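Local coordinates for conserved protein (Methanosarcina mazei, PDB 2NR4) that is of unknown function but binds flavin mononucleotide through an antiparallel beta-barrel domain of the FMN-binding clan, at residues Thr37-Asn43 / Thr66-Lys72; Leu95-Glu101 / Pro111-Glu115; Trp119-Ile125 / Asp137-Ala143. All blocks are in the same frame, centred on the assembly; numbering follows the deposited sequence.

Contact 1: residues Thr37-Asn43 / Thr66-Lys72; sequences TGFEHPN and TWENVLK. With FMN (flavin mononucleotide), chain C.
N69 on the helix uses its side-chain amide to hold the loop 37-43, once directly and once through a water. The direct bond goes to T37, with ND2 2.9 Å from OG1, an N-H...O angle of 177° and the hydroxyl in the plane of the amide. The other goes to a water whose oxygen lies 2.9 Å from N69 ND2. That water in turn donates to the carbonyl O of H41, 2.8 Å away, so two points of the loop, T37 and H41, are tied to one helix residue. T37 reaches N69 because its OG1 stands between its own backbone N and carbonyl carbon (chi1 50°), which leaves CG2 to pack against the methyl groups of T66 and V70. A second water sits 2.6 Å from T37 OG1 and donates to T66 OG1 at 2.8 Å. This links the loop to the FMN phosphate, since T66 grips a single phosphate oxygen twice: OG1 donates to O2P at 2.6 Å, and the backbone N of T66 donates to the same O2P at 2.9 Å. With T66 in the first turn of helix 65-73, the helix dipole would probably favour the negative charge there. G38 has backbone angles, and a closeness to H41 O, that leave no room for a CB. Further out, E40 and K72 form a long salt bridge at the solvent edge, OE2 to NZ 3.5 Å. Reciprocal backbone bonds between T37 and N43, the latter an FMN-binding residue, close the turn between strands 29-37 and 43-51. Around this core, T37 and V70 rest on L76 of strand 75-79, F39 meets F110 edge-to-face, and P42 packs on Y102 of strand 100-103.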
loop_
_atom_site.group_PDB
_atom_site.type_symbol
_atom_site.label_atom_id
_atom_site.label_comp_id
_atom_site.label_asym_id
_atom_site.label_seq_id
_atom_site.Cartn_x
_atom_site.Cartn_y
_atom_site.Cartn_z
ATOM N N THR A 37 0.776 -19.838 -11.165
ATOM C CA THR A 37 1.654 -20.940 -11.575
ATOM C C THR A 37 0.727 -22.002 -12.200
ATOM O O THR A 37 -0.491 -21.895 -12.076
ATOM C CB THR A 37 2.352 -21.609 -10.372
ATOM O OG1 THR A 37 1.406 -21.953 -9.326
ATOM C CG2 THR A 37 3.548 -20.773 -9.797
ATOM N N GLY A 38 1.299 -23.032 -12.821
ATOM C CA GLY A 38 0.497 -24.192 -13.218
ATOM C C GLY A 38 0.064 -24.156 -14.661
ATOM O O GLY A 38 -1.033 -23.735 -14.966
ATOM N N PHE A 39 0.964 -24.589 -15.528
ATOM C CA PHE A 39 0.704 -24.803 -16.932
ATOM C C PHE A 39 -0.602 -25.570 -17.119
ATOM O O PHE A 39 -1.494 -25.109 -17.849
ATOM C CB PHE A 39 1.877 -25.597 -17.549
ATOM C CG PHE A 39 3.010 -24.744 -18.065
ATOM C CD1 PHE A 39 2.872 -24.009 -19.247
ATOM C CD2 PHE A 39 4.251 -24.729 -17.411
ATOM C CE1 PHE A 39 3.944 -23.233 -19.745
ATOM C CE2 PHE A 39 5.328 -23.954 -17.895
ATOM C CZ PHE A 39 5.169 -23.213 -19.070
ATOM N N GLU A 40 -0.748 -26.685 -16.396
ATOM C CA GLU A 40 -1.847 -27.644 -16.614
ATOM C C GLU A 40 -3.098 -27.429 -15.759
ATOM O O GLU A 40 -4.138 -28.005 -16.022
ATOM C CB GLU A 40 -1.339 -29.068 -16.347
ATOM C CG GLU A 40 -0.279 -29.558 -17.311
ATOM C CD GLU A 40 0.231 -30.949 -16.946
ATOM O OE1 GLU A 40 -0.521 -31.760 -16.319
ATOM O OE2 GLU A 40 1.394 -31.243 -17.290
ATOM N N HIS A 41 -2.982 -26.629 -14.704
ATOM C CA HIS A 41 -4.095 -26.267 -13.863
ATOM C C HIS A 41 -3.654 -24.979 -13.149
ATOM O O HIS A 41 -2.774 -25.035 -12.294
ATOM C CB HIS A 41 -4.435 -27.316 -12.814
ATOM C CG HIS A 41 -5.515 -26.865 -11.871
ATOM N ND1 HIS A 41 -6.858 -26.948 -12.172
ATOM C CD2 HIS A 41 -5.445 -26.258 -10.661
ATOM C CE1 HIS A 41 -7.567 -26.447 -11.176
ATOM N NE2 HIS A 41 -6.733 -26.011 -10.250
ATOM N N PRO A 42 -4.230 -23.842 -13.533
ATOM C CA PRO A 42 -3.728 -22.572 -12.958
ATOM C C PRO A 42 -4.057 -22.440 -11.490
ATOM O O PRO A 42 -5.172 -22.780 -11.036
ATOM C CB PRO A 42 -4.449 -21.501 -13.777
ATOM C CG PRO A 42 -5.740 -22.185 -14.272
ATOM C CD PRO A 42 -5.338 -23.625 -14.483
ATOM N N ASN A 43 -3.084 -21.883 -10.759
ATOM C CA ASN A 43 -3.176 -21.695 -9.333
ATOM C C ASN A 43 -2.683 -20.287 -9.027
ATOM O O ASN A 43 -1.800 -19.755 -9.728
ATOM C CB ASN A 43 -2.190 -22.639 -8.649
ATOM C CG ASN A 43 -2.289 -22.568 -7.144
ATOM O OD1 ASN A 43 -1.384 -22.054 -6.436
ATOM N ND2 ASN A 43 -3.391 -23.063 -6.636
ATOM N N THR A 66 1.972 -23.653 -5.103
ATOM C CA THR A 66 2.982 -22.841 -5.811
ATOM C C THR A 66 4.329 -23.539 -5.816
ATOM O O THR A 66 5.018 -23.597 -6.840
ATOM C CB THR A 66 3.129 -21.466 -5.107
ATOM O OG1 THR A 66 1.852 -20.859 -5.041
ATOM C CG2 THR A 66 4.083 -20.564 -5.847
ATOM N N TRP A 67 4.725 -24.046 -4.655
ATOM C CA TRP A 67 5.971 -24.822 -4.537
ATOM C C TRP A 67 6.006 -26.025 -5.499
ATOM O O TRP A 67 6.971 -26.198 -6.268
ATOM C CB TRP A 67 6.142 -25.260 -3.076
ATOM C CG TRP A 67 7.196 -26.265 -2.839
ATOM C CD1 TRP A 67 8.523 -26.027 -2.704
ATOM C CD2 TRP A 67 7.020 -27.683 -2.675
ATOM N NE1 TRP A 67 9.197 -27.214 -2.473
ATOM C CE2 TRP A 67 8.294 -28.237 -2.449
ATOM C CE3 TRP A 67 5.907 -28.538 -2.716
ATOM C CZ2 TRP A 67 8.491 -29.611 -2.227
ATOM C CZ3 TRP A 67 6.103 -29.914 -2.496
ATOM C CH2 TRP A 67 7.385 -30.429 -2.260
ATOM N N GLU A 68 4.934 -26.819 -5.505
ATOM C CA GLU A 68 4.857 -28.005 -6.348
ATOM C C GLU A 68 4.973 -27.625 -7.823
ATOM O O GLU A 68 5.686 -28.276 -8.562
ATOM C CB GLU A 68 3.555 -28.785 -6.060
ATOM C CG GLU A 68 3.583 -30.248 -6.535
ATOM C CD GLU A 68 2.247 -30.967 -6.334
ATOM O OE1 GLU A 68 1.359 -30.425 -5.624
ATOM O OE2 GLU A 68 2.090 -32.069 -6.916
ATOM N N ASN A 69 4.332 -26.528 -8.229
ATOM C CA ASN A 69 4.354 -26.113 -9.626
ATOM C C ASN A 69 5.731 -25.574 -10.045
ATOM O O ASN A 69 6.186 -25.817 -11.166
ATOM C CB ASN A 69 3.267 -25.081 -9.927
ATOM C CG ASN A 69 1.857 -25.647 -9.878
ATOM O OD1 ASN A 69 1.655 -26.854 -10.006
ATOM N ND2 ASN A 69 0.868 -24.773 -9.711
ATOM N N VAL A 70 6.388 -24.852 -9.138
ATOM C CA VAL A 70 7.731 -24.361 -9.420
ATOM C C VAL A 70 8.746 -25.497 -9.570
ATOM O O VAL A 70 9.538 -25.537 -10.520
ATOM C CB VAL A 70 8.161 -23.345 -8.379
ATOM C CG1 VAL A 70 9.659 -23.062 -8.501
ATOM C CG2 VAL A 70 7.324 -22.038 -8.584
ATOM N N LEU A 71 8.686 -26.430 -8.649
ATOM C CA LEU A 71 9.477 -27.639 -8.725
ATOM C C LEU A 71 9.335 -28.356 -10.077
ATOM O O LEU A 71 10.340 -28.637 -10.710
ATOM C CB LEU A 71 9.078 -28.567 -7.578
ATOM C CG LEU A 71 10.009 -28.699 -6.383
ATOM C CD1 LEU A 71 10.374 -27.373 -5.749
ATOM C CD2 LEU A 71 9.327 -29.602 -5.366
ATOM N N LYS A 72 8.107 -28.616 -10.524
ATOM C CA LYS A 72 7.881 -29.297 -11.794
ATOM C C LYS A 72 8.139 -28.455 -13.038
ATOM O O LYS A 72 8.760 -28.934 -13.989
ATOM C CB LYS A 72 6.457 -29.813 -11.902
ATOM C CG LYS A 72 6.230 -30.583 -13.222
ATOM C CD LYS A 72 4.762 -30.696 -13.577
ATOM C CE LYS A 72 4.515 -31.977 -14.348
ATOM N NZ LYS A 72 3.060 -32.274 -14.380
HETATM N N1 FMN C . 4.118 -18.146 0.983
HETATM C C2 FMN C . 5.377 -18.423 0.493
HETATM O O2 FMN C . 5.705 -19.598 0.351
HETATM N N3 FMN C . 6.255 -17.400 0.204
HETATM C C4 FMN C . 5.871 -16.080 0.382
HETATM O O4 FMN C . 6.548 -15.164 -0.069
HETATM C C4A FMN C . 4.597 -15.794 0.866
HETATM N N5 FMN C . 4.193 -14.482 1.061
HETATM C C5A FMN C . 2.917 -14.194 1.525
HETATM C C6 FMN C . 2.520 -12.861 1.698
HETATM C C7 FMN C . 1.247 -12.562 2.160
HETATM C C7M FMN C . 0.887 -11.122 2.398
HETATM C C8 FMN C . 0.365 -13.619 2.471
HETATM C C8M FMN C . -1.055 -13.364 2.813
HETATM C C9 FMN C . 0.755 -14.955 2.307
HETATM C C9A FMN C . 2.042 -15.241 1.817
HETATM N N10 FMN C . 2.457 -16.562 1.637
HETATM C C10 FMN C . 3.724 -16.838 1.168
HETATM C "C1'" FMN C . 1.589 -17.693 2.098
HETATM C "C2'" FMN C . 0.840 -18.247 0.892
HETATM O "O2'" FMN C . 0.198 -17.200 0.215
HETATM C "C3'" FMN C . -0.223 -19.197 1.391
HETATM O "O3'" FMN C . 0.414 -20.272 2.059
HETATM C "C4'" FMN C . -1.117 -19.679 0.250
HETATM O "O4'" FMN C . -2.208 -20.306 0.876
HETATM C "C5'" FMN C . -0.393 -20.658 -0.684
HETATM O "O5'" FMN C . -1.324 -21.346 -1.494
HETATM P P FMN C . -0.938 -22.366 -2.696
HETATM O O1P FMN C . -0.919 -23.762 -2.050
HETATM O O2P FMN C . 0.488 -22.035 -3.193
HETATM O O3P FMN C . -2.059 -22.291 -3.736
HETATM O O HOH W 1 0.656 -20.191 -7.532
HETATM O O HOH W 2 -1.756 -26.084 -9.937
#

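Contact 2: residues Leu95-Glu101 / Pro111-Glu115; sequences LVPSEFE and PVLKE
F100 and L113 form the non-hydrogen-bonded pair at the open end of a beta hairpin, strands 100-103 and 110-113, entered through the 3-10 turn 97-99. The ladder is antiparallel: E101 N donates to V112 O at 2.9 Å, and V112 N returns a bond to E101 O at 2.8 Å. Beyond the strands proper, K114 N reaches E99 O at 2.9 Å with an almost straight N-H...O angle of 177°. F100 and L113 both place CG beside the backbone N and anti to the carbonyl carbon, and their side chains run side by side in the same direction. L113 CD2 therefore comes within 3.5 Å of F100 CE1, obliquely to the ring, and the same methyl meets L95 CD1, also at 3.5 Å, where the two leucines cross at about a right angle. P111 CB touches the ring as well, 4.0 Å from F100 CD1, while S36 of strand 29-37 borders the phenylalanine from beyond the hairpin. E101 and V112 point to the other surface of the ladder. With E101 CG held between its backbone N and carbonyl carbon (chi1 74°), the extended glutamate passes over V112, CG to CG2 3.9 Å, and two waters donate to its OE2 and to the carbonyls of L113 and K114. E99 turns back to accept from V96 N through OE1, which also forms a salt bridge with R89 of helix 84-92. K114 bends only beyond CD; up to there, with CG beside its backbone N (chi1 -73°), the chain runs straight through chi2, which brings K114 CD to 3.3 Å from S98 O.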
loop_
_atom_site.group_PDB
_atom_site.type_symbol
_atom_site.label_atom_id
_atom_site.label_comp_id
_atom_site.label_asym_id
_atom_site.label_seq_id
_atom_site.Cartn_x
_atom_site.Cartn_y
_atom_site.Cartn_z
ATOM N N LEU A 95 -8.762 -19.942 -7.047
ATOM C CA LEU A 95 -9.378 -19.100 -8.062
ATOM C C LEU A 95 -9.774 -20.047 -9.194
ATOM O O LEU A 95 -9.095 -21.030 -9.459
ATOM C CB LEU A 95 -8.422 -18.032 -8.571
ATOM C CG LEU A 95 -7.860 -16.967 -7.623
ATOM C CD1 LEU A 95 -7.315 -15.812 -8.442
ATOM C CD2 LEU A 95 -8.891 -16.439 -6.649
ATOM N N VAL A 96 -10.894 -19.768 -9.829
ATOM C CA VAL A 96 -11.355 -20.661 -10.887
ATOM C C VAL A 96 -10.572 -20.386 -12.184
ATOM O O VAL A 96 -10.069 -19.263 -12.395
ATOM C CB VAL A 96 -12.888 -20.650 -11.008
ATOM C CG1 VAL A 96 -13.499 -21.351 -9.797
ATOM C CG2 VAL A 96 -13.413 -19.285 -11.108
ATOM N N PRO A 97 -10.394 -21.423 -13.029
ATOM C CA PRO A 97 -9.649 -21.200 -14.264
ATOM C C PRO A 97 -10.117 -20.027 -15.119
ATOM O O PRO A 97 -9.280 -19.472 -15.847
ATOM C CB PRO A 97 -9.786 -22.561 -15.014
ATOM C CG PRO A 97 -9.991 -23.557 -13.877
ATOM C CD PRO A 97 -10.827 -22.836 -12.891
ATOM N N SER A 98 -11.381 -19.594 -14.997
ATOM C CA SER A 98 -11.882 -18.428 -15.780
ATOM C C SER A 98 -11.301 -17.073 -15.353
ATOM O O SER A 98 -11.478 -16.055 -16.034
ATOM C CB SER A 98 -13.418 -18.336 -15.809
ATOM O OG SER A 98 -14.021 -18.534 -14.538
ATOM N N GLU A 99 -10.599 -17.076 -14.227
ATOM C CA GLU A 99 -10.002 -15.851 -13.691
ATOM C C GLU A 99 -8.621 -15.589 -14.275
ATOM O O GLU A 99 -7.986 -14.572 -13.984
ATOM C CB GLU A 99 -9.950 -15.974 -12.159
ATOM C CG GLU A 99 -11.343 -16.188 -11.581
ATOM C CD GLU A 99 -11.407 -16.089 -10.081
ATOM O OE1 GLU A 99 -11.825 -17.070 -9.427
ATOM O OE2 GLU A 99 -11.060 -15.011 -9.554
ATOM N N PHE A 100 -8.135 -16.528 -15.071
ATOM C CA PHE A 100 -6.817 -16.456 -15.648
ATOM C C PHE A 100 -6.908 -16.261 -17.157
ATOM O O PHE A 100 -7.923 -16.627 -17.787
ATOM C CB PHE A 100 -6.061 -17.754 -15.401
ATOM C CG PHE A 100 -5.867 -18.080 -13.947
ATOM C CD1 PHE A 100 -4.688 -17.727 -13.296
ATOM C CD2 PHE A 100 -6.870 -18.750 -13.228
ATOM C CE1 PHE A 100 -4.496 -18.055 -11.943
ATOM C CE2 PHE A 100 -6.698 -19.087 -11.849
ATOM C CZ PHE A 100 -5.491 -18.728 -11.216
ATOM N N GLU A 101 -5.828 -15.745 -17.725
ATOM C CA GLU A 101 -5.658 -15.684 -19.159
ATOM C C GLU A 101 -4.247 -16.128 -19.502
ATOM O O GLU A 101 -3.360 -16.160 -18.621
ATOM C CB GLU A 101 -6.009 -14.289 -19.700
ATOM C CG GLU A 101 -5.002 -13.170 -19.442
ATOM C CD GLU A 101 -5.525 -11.806 -19.942
ATOM O OE1 GLU A 101 -6.555 -11.780 -20.676
ATOM O OE2 GLU A 101 -4.914 -10.764 -19.614
ATOM N N PRO A 111 -0.399 -18.962 -17.461
ATOM C CA PRO A 111 -1.525 -18.257 -16.873
ATOM C C PRO A 111 -1.099 -17.016 -16.046
ATOM O O PRO A 111 -0.172 -17.114 -15.220
ATOM C CB PRO A 111 -2.095 -19.290 -15.914
ATOM C CG PRO A 111 -0.943 -20.127 -15.518
ATOM C CD PRO A 111 -0.130 -20.231 -16.764
ATOM N N VAL A 112 -1.780 -15.902 -16.279
ATOM C CA VAL A 112 -1.688 -14.705 -15.390
ATOM C C VAL A 112 -3.115 -14.342 -15.005
ATOM O O VAL A 112 -4.056 -14.832 -15.636
ATOM C CB VAL A 112 -0.945 -13.542 -16.066
ATOM C CG1 VAL A 112 0.517 -13.923 -16.371
ATOM C CG2 VAL A 112 -1.667 -13.037 -17.336
ATOM N N LEU A 113 -3.297 -13.525 -13.966
ATOM C CA LEU A 113 -4.641 -13.093 -13.592
ATOM C C LEU A 113 -5.207 -12.066 -14.563
ATOM O O LEU A 113 -4.525 -11.118 -14.939
ATOM C CB LEU A 113 -4.674 -12.528 -12.175
ATOM C CG LEU A 113 -4.263 -13.534 -11.094
ATOM C CD1 LEU A 113 -4.250 -12.827 -9.718
ATOM C CD2 LEU A 113 -5.229 -14.699 -11.056
ATOM N N LYS A 114 -6.469 -12.252 -14.943
ATOM C CA LYS A 114 -7.144 -11.286 -15.816
ATOM C C LYS A 114 -7.275 -9.926 -15.138
ATOM O O LYS A 114 -7.258 -8.898 -15.822
ATOM C CB LYS A 114 -8.524 -11.785 -16.180
ATOM C CG LYS A 114 -8.472 -12.928 -17.179
ATOM C CD LYS A 114 -9.867 -13.542 -17.340
ATOM C CE LYS A 114 -10.728 -12.684 -18.199
ATOM N NZ LYS A 114 -11.543 -13.643 -19.030
ATOM N N GLU A 115 -7.394 -9.955 -13.813
ATOM C CA GLU A 115 -7.539 -8.748 -13.008
ATOM C C GLU A 115 -6.188 -8.186 -12.520
ATOM O O GLU A 115 -6.163 -7.236 -11.744
ATOM C CB GLU A 115 -8.477 -9.003 -11.834
ATOM C CG GLU A 115 -9.960 -9.224 -12.230
ATOM C CD GLU A 115 -10.549 -8.124 -13.126
ATOM O OE1 GLU A 115 -10.255 -6.916 -12.921
ATOM O OE2 GLU A 115 -11.332 -8.468 -14.042
HETATM O O HOH W 3 -8.145 -12.430 -12.307
HETATM O O HOH W 4 -6.709 -8.736 -18.566
HETATM O O HOH W 5 -3.577 -10.209 -17.578
#

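Contact 3: residues Trp119-Ile125 / Asp137-Ala143; sequences WVVFECI and DLVPLNA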
loop_
_atom_site.group_PDB
_atom_site.type_symbol
_atom_site.label_atom_id
_atom_site.label_comp_id
_atom_site.label_asym_id
_atom_site.label_seq_id
_atom_site.Cartn_x
_atom_site.Cartn_y
_atom_site.Cartn_z
ATOM N N TRP A 119 1.736 -7.811 -14.966
ATOM C CA TRP A 119 2.232 -9.196 -14.764
ATOM C C TRP A 119 3.620 -9.359 -15.353
ATOM O O TRP A 119 3.988 -8.640 -16.320
ATOM C CB TRP A 119 1.224 -10.251 -15.314
ATOM C CG TRP A 119 0.859 -10.030 -16.750
ATOM C CD1 TRP A 119 -0.252 -9.373 -17.224
ATOM C CD2 TRP A 119 1.628 -10.416 -17.905
ATOM N NE1 TRP A 119 -0.221 -9.346 -18.627
ATOM C CE2 TRP A 119 0.916 -9.979 -19.057
ATOM C CE3 TRP A 119 2.834 -11.115 -18.081
ATOM C CZ2 TRP A 119 1.387 -10.205 -20.364
ATOM C CZ3 TRP A 119 3.300 -11.332 -19.374
ATOM C CH2 TRP A 119 2.582 -10.856 -20.498
ATOM N N VAL A 120 4.405 -10.254 -14.768
ATOM C CA VAL A 120 5.703 -10.638 -15.333
ATOM C C VAL A 120 5.771 -12.150 -15.261
ATOM O O VAL A 120 5.585 -12.732 -14.183
ATOM C CB VAL A 120 6.912 -10.040 -14.552
ATOM C CG1 VAL A 120 8.254 -10.422 -15.243
ATOM C CG2 VAL A 120 6.778 -8.495 -14.418
ATOM N N VAL A 121 6.028 -12.796 -16.393
ATOM C CA VAL A 121 6.301 -14.224 -16.379
ATOM C C VAL A 121 7.806 -14.451 -16.155
ATOM O O VAL A 121 8.650 -13.940 -16.909
ATOM C CB VAL A 121 5.815 -14.933 -17.707
ATOM C CG1 VAL A 121 6.085 -16.431 -17.589
ATOM C CG2 VAL A 121 4.350 -14.656 -17.935
ATOM N N PHE A 122 8.141 -15.250 -15.152
ATOM C CA PHE A 122 9.555 -15.552 -14.854
ATOM C C PHE A 122 9.874 -17.034 -15.011
ATOM O O PHE A 122 9.085 -17.881 -14.579
ATOM C CB PHE A 122 9.877 -15.243 -13.398
ATOM C CG PHE A 122 9.734 -13.788 -13.003
ATOM C CD1 PHE A 122 10.790 -12.884 -13.210
ATOM C CD2 PHE A 122 8.594 -13.361 -12.317
ATOM C CE1 PHE A 122 10.685 -11.545 -12.753
ATOM C CE2 PHE A 122 8.468 -12.042 -11.902
ATOM C CZ PHE A 122 9.536 -11.134 -12.120
ATOM N N GLU A 123 11.063 -17.327 -15.538
ATOM C CA GLU A 123 11.702 -18.625 -15.365
ATOM C C GLU A 123 12.356 -18.627 -13.973
ATOM O O GLU A 123 13.068 -17.703 -13.612
ATOM C CB GLU A 123 12.795 -18.869 -16.438
ATOM C CG GLU A 123 13.584 -20.162 -16.144
ATOM C CD GLU A 123 14.498 -20.580 -17.296
ATOM O OE1 GLU A 123 14.534 -19.841 -18.315
ATOM O OE2 GLU A 123 15.159 -21.646 -17.152
ATOM N N CYS A 124 12.066 -19.654 -13.189
ATOM C CA CYS A 124 12.681 -19.892 -11.890
ATOM C C CYS A 124 13.960 -20.686 -12.067
ATOM O O CYS A 124 13.965 -21.773 -12.709
ATOM C CB CYS A 124 11.745 -20.717 -11.021
ATOM S SG CYS A 124 10.139 -19.932 -10.753
ATOM N N ILE A 125 15.028 -20.183 -11.471
ATOM C CA ILE A 125 16.349 -20.788 -11.652
ATOM C C ILE A 125 17.044 -20.970 -10.329
ATOM O O ILE A 125 16.609 -20.392 -9.286
ATOM C CB ILE A 125 17.227 -19.925 -12.562
ATOM C CG1 ILE A 125 17.584 -18.574 -11.886
ATOM C CG2 ILE A 125 16.526 -19.655 -13.879
ATOM C CD1 ILE A 125 18.590 -17.686 -12.653
ATOM N N ASP A 137 15.841 -18.025 -7.853
ATOM C CA ASP A 137 15.979 -16.718 -8.490
ATOM C C ASP A 137 15.054 -16.661 -9.695
ATOM O O ASP A 137 14.602 -17.727 -10.176
ATOM C CB ASP A 137 17.441 -16.476 -8.882
ATOM C CG ASP A 137 18.374 -16.691 -7.720
ATOM O OD1 ASP A 137 18.149 -16.055 -6.667
ATOM O OD2 ASP A 137 19.319 -17.518 -7.818
ATOM N N LEU A 138 14.766 -15.451 -10.177
ATOM C CA LEU A 138 13.786 -15.216 -11.212
ATOM C C LEU A 138 14.344 -14.469 -12.407
ATOM O O LEU A 138 14.902 -13.370 -12.264
ATOM C CB LEU A 138 12.603 -14.418 -10.669
ATOM C CG LEU A 138 11.836 -15.071 -9.495
ATOM C CD1 LEU A 138 10.747 -14.129 -9.042
ATOM C CD2 LEU A 138 11.219 -16.432 -9.875
ATOM N N VAL A 139 14.144 -15.050 -13.584
ATOM C CA VAL A 139 14.615 -14.432 -14.836
ATOM C C VAL A 139 13.363 -14.084 -15.696
ATOM O O VAL A 139 12.611 -14.987 -16.056
ATOM C CB VAL A 139 15.543 -15.415 -15.605
ATOM C CG1 VAL A 139 16.033 -14.734 -16.876
ATOM C CG2 VAL A 139 16.710 -15.905 -14.713
ATOM N N PRO A 140 13.106 -12.784 -15.988
ATOM C CA PRO A 140 11.856 -12.410 -16.664
ATOM C C PRO A 140 11.856 -12.880 -18.108
ATOM O O PRO A 140 12.922 -12.858 -18.759
ATOM C CB PRO A 140 11.858 -10.880 -16.635
ATOM C CG PRO A 140 13.156 -10.459 -16.150
ATOM C CD PRO A 140 13.964 -11.622 -15.692
ATOM N N LEU A 141 10.703 -13.339 -18.570
ATOM C CA LEU A 141 10.527 -13.885 -19.920
ATOM C C LEU A 141 9.611 -12.995 -20.750
ATOM O O LEU A 141 9.769 -12.866 -21.987
ATOM C CB LEU A 141 9.919 -15.293 -19.840
ATOM C CG LEU A 141 10.752 -16.413 -19.257
ATOM C CD1 LEU A 141 10.003 -17.738 -19.390
ATOM C CD2 LEU A 141 12.138 -16.489 -19.927
ATOM N N ASN A 142 8.629 -12.403 -20.083
ATOM C CA ASN A 142 7.618 -11.598 -20.746
ATOM C C ASN A 142 6.968 -10.760 -19.651
ATOM O O ASN A 142 7.053 -11.114 -18.467
ATOM C CB ASN A 142 6.582 -12.538 -21.391
ATOM C CG ASN A 142 5.708 -11.866 -22.468
ATOM O OD1 ASN A 142 5.957 -10.733 -22.928
ATOM N ND2 ASN A 142 4.664 -12.596 -22.880
ATOM N N ALA A 143 6.316 -9.676 -20.039
ATOM C CA ALA A 143 5.679 -8.770 -19.061
ATOM C C ALA A 143 4.575 -8.001 -19.726
ATOM O O ALA A 143 4.653 -7.731 -20.934
ATOM C CB ALA A 143 6.694 -7.816 -18.455
#
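L138 CD1 sits over the F122 ring in the hairpin of strands 118-130 and 133-145, part of the six-stranded antiparallel barrel. It lies 4.0 Å from the ring centroid and 12° off the normal, a CH-pi contact; V120 CG1 covers the opposite face nearer the rim. L138 CD2 turns to C124 SG at 3.8 Å, so the leucine's two branches serve two buried neighbours. The pairing is less regular where L141 and N142 both face V121 in a classic beta bulge: L141 N donates to V121 O at 2.7 Å, V121 N to N142 O at 2.9 Å. P140 and L141 are the exposed part of this bulge. Buried beside it, W119, with CG between its backbone N and carbonyl carbon (chi1 55°), lays one ring face over the backbone of A143. The ring's edge meets the N142 amide, CH2 to ND2 3.6 Å, with the two planes 84° apart, while ND2 donates to D104 O. Replacing W119 by an alanine would probably uncover the A143 backbone and open a gap beside the N142 amide, leaving that amide less firmly placed. At the far end, where I125 and V139 are partly exposed, packing tightens again: I125 CD1 presses to 3.3 Å from V139 CG2, closer than usual carbon contact.

Overall arrangement
The three contacts follow one another along the chain, and contact 1 is the one that touches FMN, through T66 and N43. Its centre lies about 14 Å from the centres of contacts 2 and 3, which are about 18 Å apart, centre to centre. Contact 2 abuts it where P42 CB meets F100 CD2 at 3.7 Å, and contact 3 where C124 SG meets V70 CG1 at 3.9 Å, on the phosphate-binding helix. Contacts 2 and 3 join directly through V112 CG1 and W119 CB, 3.9 Å apart. Neither reaches the flavin: the side chains of L95 and L138 stay about 9 Å and about 10 Å from it, and their link to the FMN site runs through contact 1.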